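Local coordinates for protein chorismate synthase (Aquifex aeolicus, PDB 1Q1L) that probably catalyses the last step of the shikimate pathway, eliminating phosphate from 5-enolpyruvylshikimate-3-phosphate to give chorismate, with reduced FMN as cofactor, at residues R7-L12 against L371-L376; G28-L33 against K153-E158. All blocks are in the same frame, centred on the assembly; numbering follows the deposited sequence.

Contact 1 of 2, residues R7-L12 against L371-L376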
loop_
_atom_site.group_PDB
_atom_site.type_symbol
_atom_site.label_atom_id
_atom_site.label_comp_id
_atom_site.label_asym_id
_atom_site.label_seq_id
_atom_site.Cartn_x
_atom_site.Cartn_y
_atom_site.Cartn_z
ATOM N N ARG A 7 4.718 6.708 -1.827
ATOM C CA ARG A 7 3.800 7.171 -0.791
ATOM C C ARG A 7 2.612 7.954 -1.355
ATOM O O ARG A 7 1.501 7.867 -0.830
ATOM C CB ARG A 7 4.535 8.070 0.214
ATOM C CG ARG A 7 5.835 7.517 0.796
ATOM C CD ARG A 7 5.613 6.420 1.825
ATOM N NE ARG A 7 5.411 5.111 1.211
ATOM C CZ ARG A 7 5.248 3.983 1.894
ATOM N NH1 ARG A 7 5.263 4.001 3.222
ATOM N NH2 ARG A 7 5.075 2.836 1.250
ATOM N N TYR A 8 2.849 8.716 -2.419
ATOM C CA TYR A 8 1.808 9.543 -3.020
ATOM C C TYR A 8 1.425 9.155 -4.449
ATOM O O TYR A 8 0.245 8.946 -4.744
ATOM C CB TYR A 8 2.254 11.004 -3.000
ATOM C CG TYR A 8 1.163 11.988 -3.345
ATOM C CD1 TYR A 8 0.353 12.537 -2.350
ATOM C CD2 TYR A 8 0.943 12.377 -4.667
ATOM C CE1 TYR A 8 -0.648 13.455 -2.663
ATOM C CE2 TYR A 8 -0.054 13.291 -4.993
ATOM C CZ TYR A 8 -0.844 13.829 -3.987
ATOM O OH TYR A 8 -1.817 14.747 -4.311
ATOM N N LEU A 9 2.412 9.089 -5.339
ATOM C CA LEU A 9 2.157 8.729 -6.728
ATOM C C LEU A 9 1.925 7.235 -6.840
ATOM O O LEU A 9 2.282 6.473 -5.939
ATOM C CB LEU A 9 3.344 9.104 -7.617
ATOM C CG LEU A 9 3.674 10.582 -7.808
ATOM C CD1 LEU A 9 4.957 10.686 -8.609
ATOM C CD2 LEU A 9 2.520 11.297 -8.506
ATOM N N ARG A 10 1.323 6.823 -7.950
ATOM C CA ARG A 10 1.052 5.413 -8.197
ATOM C C ARG A 10 1.215 5.212 -9.693
ATOM O O ARG A 10 0.826 6.070 -10.488
ATOM C CB ARG A 10 -0.394 5.044 -7.835
ATOM C CG ARG A 10 -0.962 5.726 -6.608
ATOM C CD ARG A 10 -2.492 5.648 -6.612
ATOM N NE ARG A 10 -2.985 4.319 -6.271
ATOM C CZ ARG A 10 -4.275 3.988 -6.205
ATOM N NH1 ARG A 10 -5.218 4.882 -6.466
ATOM N NH2 ARG A 10 -4.621 2.762 -5.842
ATOM N N PHE A 11 1.804 4.094 -10.081
ATOM C CA PHE A 11 1.939 3.817 -11.489
ATOM C C PHE A 11 2.173 2.343 -11.716
ATOM O O PHE A 11 2.631 1.630 -10.828
ATOM C CB PHE A 11 3.053 4.686 -12.119
ATOM C CG PHE A 11 4.460 4.173 -11.908
ATOM C CD1 PHE A 11 4.999 3.215 -12.757
ATOM C CD2 PHE A 11 5.257 4.687 -10.889
ATOM C CE1 PHE A 11 6.319 2.775 -12.600
ATOM C CE2 PHE A 11 6.577 4.256 -10.721
ATOM C CZ PHE A 11 7.109 3.300 -11.580
ATOM N N LEU A 12 1.791 1.881 -12.897
ATOM C CA LEU A 12 1.989 0.497 -13.281
ATOM C C LEU A 12 2.448 0.529 -14.720
ATOM O O LEU A 12 2.059 1.424 -15.469
ATOM C CB LEU A 12 0.688 -0.299 -13.189
ATOM C CG LEU A 12 0.181 -0.635 -11.790
ATOM C CD1 LEU A 12 -1.182 -1.316 -11.901
ATOM C CD2 LEU A 12 1.197 -1.540 -11.078
ATOM N N LEU A 371 11.622 11.484 -6.172
ATOM C CA LEU A 371 11.573 12.855 -5.698
ATOM C C LEU A 371 10.218 13.506 -5.896
ATOM O O LEU A 371 9.763 14.247 -5.023
ATOM C CB LEU A 371 12.669 13.689 -6.359
ATOM C CG LEU A 371 14.093 13.229 -6.003
ATOM C CD1 LEU A 371 15.109 14.214 -6.567
ATOM C CD2 LEU A 371 14.249 13.151 -4.486
ATOM N N ALA A 372 9.578 13.243 -7.034
ATOM C CA ALA A 372 8.260 13.814 -7.301
ATOM C C ALA A 372 7.300 13.256 -6.259
ATOM O O ALA A 372 6.468 13.979 -5.706
ATOM C CB ALA A 372 7.785 13.443 -8.716
ATOM N N ASP A 373 7.423 11.960 -5.999
ATOM C CA ASP A 373 6.588 11.291 -5.009
ATOM C C ASP A 373 6.790 11.921 -3.623
ATOM O O ASP A 373 5.824 12.275 -2.935
ATOM C CB ASP A 373 6.946 9.806 -4.956
ATOM C CG ASP A 373 6.079 9.034 -3.980
ATOM O OD1 ASP A 373 4.845 9.037 -4.169
ATOM O OD2 ASP A 373 6.626 8.430 -3.030
ATOM N N ALA A 374 8.050 12.064 -3.226
ATOM C CA ALA A 374 8.392 12.636 -1.925
ATOM C C ALA A 374 7.986 14.103 -1.805
ATOM O O ALA A 374 7.675 14.572 -0.717
ATOM C CB ALA A 374 9.890 12.498 -1.674
ATOM N N LEU A 375 8.006 14.832 -2.916
ATOM C CA LEU A 375 7.631 16.231 -2.873
ATOM C C LEU A 375 6.116 16.332 -2.691
ATOM O O LEU A 375 5.634 17.122 -1.884
ATOM C CB LEU A 375 8.070 16.946 -4.151
ATOM C CG LEU A 375 7.885 18.468 -4.134
ATOM C CD1 LEU A 375 8.595 19.066 -2.932
ATOM C CD2 LEU A 375 8.422 19.064 -5.428
ATOM N N LEU A 376 5.369 15.513 -3.424
ATOM C CA LEU A 376 3.914 15.525 -3.310
ATOM C C LEU A 376 3.471 15.057 -1.929
ATOM O O LEU A 376 2.462 15.525 -1.408
ATOM C CB LEU A 376 3.296 14.646 -4.398
ATOM C CG LEU A 376 3.318 15.278 -5.792
ATOM C CD1 LEU A 376 2.993 14.228 -6.852
ATOM C CD2 LEU A 376 2.314 16.435 -5.836
#
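Asp373 reaches out from its helix and takes three successive backbone N-H groups of the N-terminal segment on one carboxylate. Arg7 N gives a nearly straight bond to Asp373 OD2 (2.8 Å, 169° at the hydrogen), which accepts it through its syn lone pair. Asp373 OD1 is gripped twice: Tyr8 N meets it at 2.7 Å on the syn side, 20° out of the carboxylate plane, while Leu9 N, also 2.7 Å from OD1, comes in almost along the C-O bond. Three bonds to two oxygens fix the rotation of the carboxylate and hold the backbone of residues 7-9 in front of it. CG of Asp373 stands anti to the backbone N (chi1 -178°), which extends the short side chain off the helix.

One turn further on, Leu376 supplies the apolar half. Its CB sits over one face of the Tyr8 ring, 3.7 Å from the ring centroid and offset toward the rim, a CH-pi contact. CD1 of Leu376 presses on Leu9 CD2 at 3.4 Å, a tight fit, and Leu9 CD1 lies 4.0 Å from Ala372 CB.

Further out, Tyr8 OH is hydrogen-bonded to the carbonyl of Gly381, just beyond the helix, and Cys152 of helix 142-157 packs on both Leu9 and Ala372. Arg10 is salt-bridged to Glu27 of its own chain and to Asp249 of a second subunit. The whole ties the lead-in to strand 10-14, outermost within this chain in the four-stranded antiparallel sheet, onto helix 356-379, a sheet-on-helix layer of chorismate synthase's beta-alpha-beta sandwich fold.

Contact 2 of 2, residues G28-L33 against K153-E158; sequences GIPANL and KKFLSE
In the beta-alpha-beta sandwich, the loop that leaves strand 21-27 and leads to helix 37-48 packs here against the C-terminal end of helix 142-157, almost wholly through apolar side chains. Phe155 carries most of the contact on the helix side. With its CG anti to the backbone N (chi1 171°), the ring is carried toward the loop, where its CE1 lies 3.7 Å from Pro30 CD; the proline and phenylalanine side chains cross at about a right angle. Ile29 CD1 touches the base of the same side chain, 4.3 Å from Phe155 CB.

Outside the pair, Phe159 meets the Phe155 ring edge-to-face, and Met384 of helix 384-399 packs on both Pro30 and Phe155. Lys154 turns its amine to Glu39 in a salt bridge and to the carbonyl of Pro34, so its polar end joins the helix to the next part of the loop and to helix 37-48.

Leu33 divides its two methyls between Phe155 and Glu158. CD2 lies against the backbone, 4.0 Å from Phe155 CA, while CD1 comes within 3.4 Å of Glu158 CG, which chi1 (-64°) sets anti to the carbonyl carbon.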
loop_
_atom_site.group_PDB
_atom_site.type_symbol
_atom_site.label_atom_id
_atom_site.label_comp_id
_atom_site.label_asym_id
_atom_site.label_seq_id
_atom_site.Cartn_x
_atom_site.Cartn_y
_atom_site.Cartn_z
ATOM N N GLY A 28 -1.680 10.646 -9.883
ATOM C CA GLY A 28 -1.234 11.492 -8.793
ATOM C C GLY A 28 -0.611 12.816 -9.180
ATOM O O GLY A 28 -0.459 13.691 -8.322
ATOM N N ILE A 29 -0.224 12.977 -10.446
ATOM C CA ILE A 29 0.358 14.254 -10.870
ATOM C C ILE A 29 -0.764 15.286 -10.828
ATOM O O ILE A 29 -1.836 15.056 -11.371
ATOM C CB ILE A 29 0.933 14.184 -12.296
ATOM C CG1 ILE A 29 2.050 13.136 -12.354
ATOM C CG2 ILE A 29 1.501 15.545 -12.690
ATOM C CD1 ILE A 29 3.315 13.539 -11.620
ATOM N N PRO A 30 -0.534 16.433 -10.174
ATOM C CA PRO A 30 -1.582 17.458 -10.092
ATOM C C PRO A 30 -2.092 17.943 -11.438
ATOM O O PRO A 30 -1.426 17.789 -12.468
ATOM C CB PRO A 30 -0.917 18.576 -9.298
ATOM C CG PRO A 30 0.088 17.832 -8.446
ATOM C CD PRO A 30 0.665 16.850 -9.427
ATOM N N ALA A 31 -3.282 18.534 -11.407
ATOM C CA ALA A 31 -3.920 19.081 -12.597
ATOM C C ALA A 31 -3.296 20.420 -12.966
ATOM O O ALA A 31 -2.760 21.123 -12.108
ATOM C CB ALA A 31 -5.418 19.279 -12.340
ATOM N N ASN A 32 -3.380 20.761 -14.249
ATOM C CA ASN A 32 -2.881 22.023 -14.778
ATOM C C ASN A 32 -1.377 22.082 -15.011
ATOM O O ASN A 32 -0.797 23.164 -15.089
ATOM C CB ASN A 32 -3.328 23.185 -13.875
ATOM C CG ASN A 32 -4.849 23.326 -13.813
ATOM O OD1 ASN A 32 -5.386 24.019 -12.947
ATOM N ND2 ASN A 32 -5.545 22.670 -14.735
ATOM N N LEU A 33 -0.750 20.915 -15.120
ATOM C CA LEU A 33 0.680 20.836 -15.398
ATOM C C LEU A 33 0.844 20.718 -16.911
ATOM O O LEU A 33 0.322 19.788 -17.524
ATOM C CB LEU A 33 1.300 19.592 -14.756
ATOM C CG LEU A 33 2.750 19.316 -15.192
ATOM C CD1 LEU A 33 3.675 20.333 -14.525
ATOM C CD2 LEU A 33 3.167 17.892 -14.820
ATOM N N LYS A 153 9.685 14.423 -14.144
ATOM C CA LYS A 153 10.703 15.456 -14.329
ATOM C C LYS A 153 10.025 16.777 -14.671
ATOM O O LYS A 153 10.390 17.823 -14.142
ATOM C CB LYS A 153 11.659 15.098 -15.465
ATOM C CG LYS A 153 12.694 14.039 -15.145
ATOM C CD LYS A 153 13.707 13.955 -16.281
ATOM C CE LYS A 153 14.780 12.919 -16.012
ATOM N NZ LYS A 153 15.757 12.851 -17.135
ATOM N N LYS A 154 9.047 16.739 -15.572
ATOM C CA LYS A 154 8.344 17.964 -15.944
ATOM C C LYS A 154 7.733 18.574 -14.688
ATOM O O LYS A 154 7.828 19.781 -14.451
ATOM C CB LYS A 154 7.247 17.673 -16.972
ATOM C CG LYS A 154 6.546 18.932 -17.477
ATOM C CD LYS A 154 7.564 19.936 -18.033
ATOM C CE LYS A 154 6.919 21.283 -18.353
ATOM N NZ LYS A 154 5.879 21.170 -19.413
ATOM N N PHE A 155 7.109 17.730 -13.877
ATOM C CA PHE A 155 6.501 18.186 -12.630
ATOM C C PHE A 155 7.538 18.874 -11.727
ATOM O O PHE A 155 7.306 19.971 -11.218
ATOM C CB PHE A 155 5.877 16.995 -11.889
ATOM C CG PHE A 155 5.414 17.326 -10.497
ATOM C CD1 PHE A 155 4.329 18.176 -10.289
ATOM C CD2 PHE A 155 6.095 16.821 -9.391
ATOM C CE1 PHE A 155 3.930 18.518 -8.995
ATOM C CE2 PHE A 155 5.705 17.155 -8.097
ATOM C CZ PHE A 155 4.620 18.007 -7.897
ATOM N N LEU A 156 8.683 18.226 -11.547
ATOM C CA LEU A 156 9.753 18.746 -10.696
ATOM C C LEU A 156 10.360 20.054 -11.182
ATOM O O LEU A 156 10.745 20.909 -10.379
ATOM C CB LEU A 156 10.876 17.719 -10.567
ATOM C CG LEU A 156 10.622 16.472 -9.729
ATOM C CD1 LEU A 156 11.818 15.536 -9.849
ATOM C CD2 LEU A 156 10.384 16.865 -8.280
ATOM N N SER A 157 10.468 20.199 -12.499
ATOM C CA SER A 157 11.039 21.407 -13.072
ATOM C C SER A 157 10.199 22.637 -12.752
ATOM O O SER A 157 10.716 23.753 -12.746
ATOM C CB SER A 157 11.192 21.253 -14.590
ATOM O OG SER A 157 9.943 21.017 -15.208
ATOM N N GLU A 158 8.911 22.443 -12.483
ATOM C CA GLU A 158 8.033 23.565 -12.160
ATOM C C GLU A 158 8.464 24.193 -10.843
ATOM O O GLU A 158 8.101 25.335 -10.537
ATOM C CB GLU A 158 6.573 23.107 -12.033
ATOM C CG GLU A 158 5.954 22.553 -13.306
ATOM C CD GLU A 158 5.855 23.585 -14.415
ATOM O OE1 GLU A 158 5.459 24.737 -14.130
ATOM O OE2 GLU A 158 6.159 23.241 -15.574
#

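Overall arrangement
Both contacts are buried, and they are neighbours, their centres about 11 Å apart. Contact 2 is nested along the chain inside the loop closed by contact 1. They meet directly where Leu376 CD2 lies 3.5 Å from Phe155 CZ and 3.7 Å from Pro30 CG, so helices 356-379 and 142-157 share one apolar core with the loop after strand 21-27. That strand pairs with strand 10-14, so the two contacts dock the start of one strand and the exit of its partner. Their chemistry differs: contact 1 combines a buried carboxylate gripping backbone N-H groups with apolar packing, whereas contact 2 relies on apolar packing, with Lys154 and Glu158 at partly exposed positions.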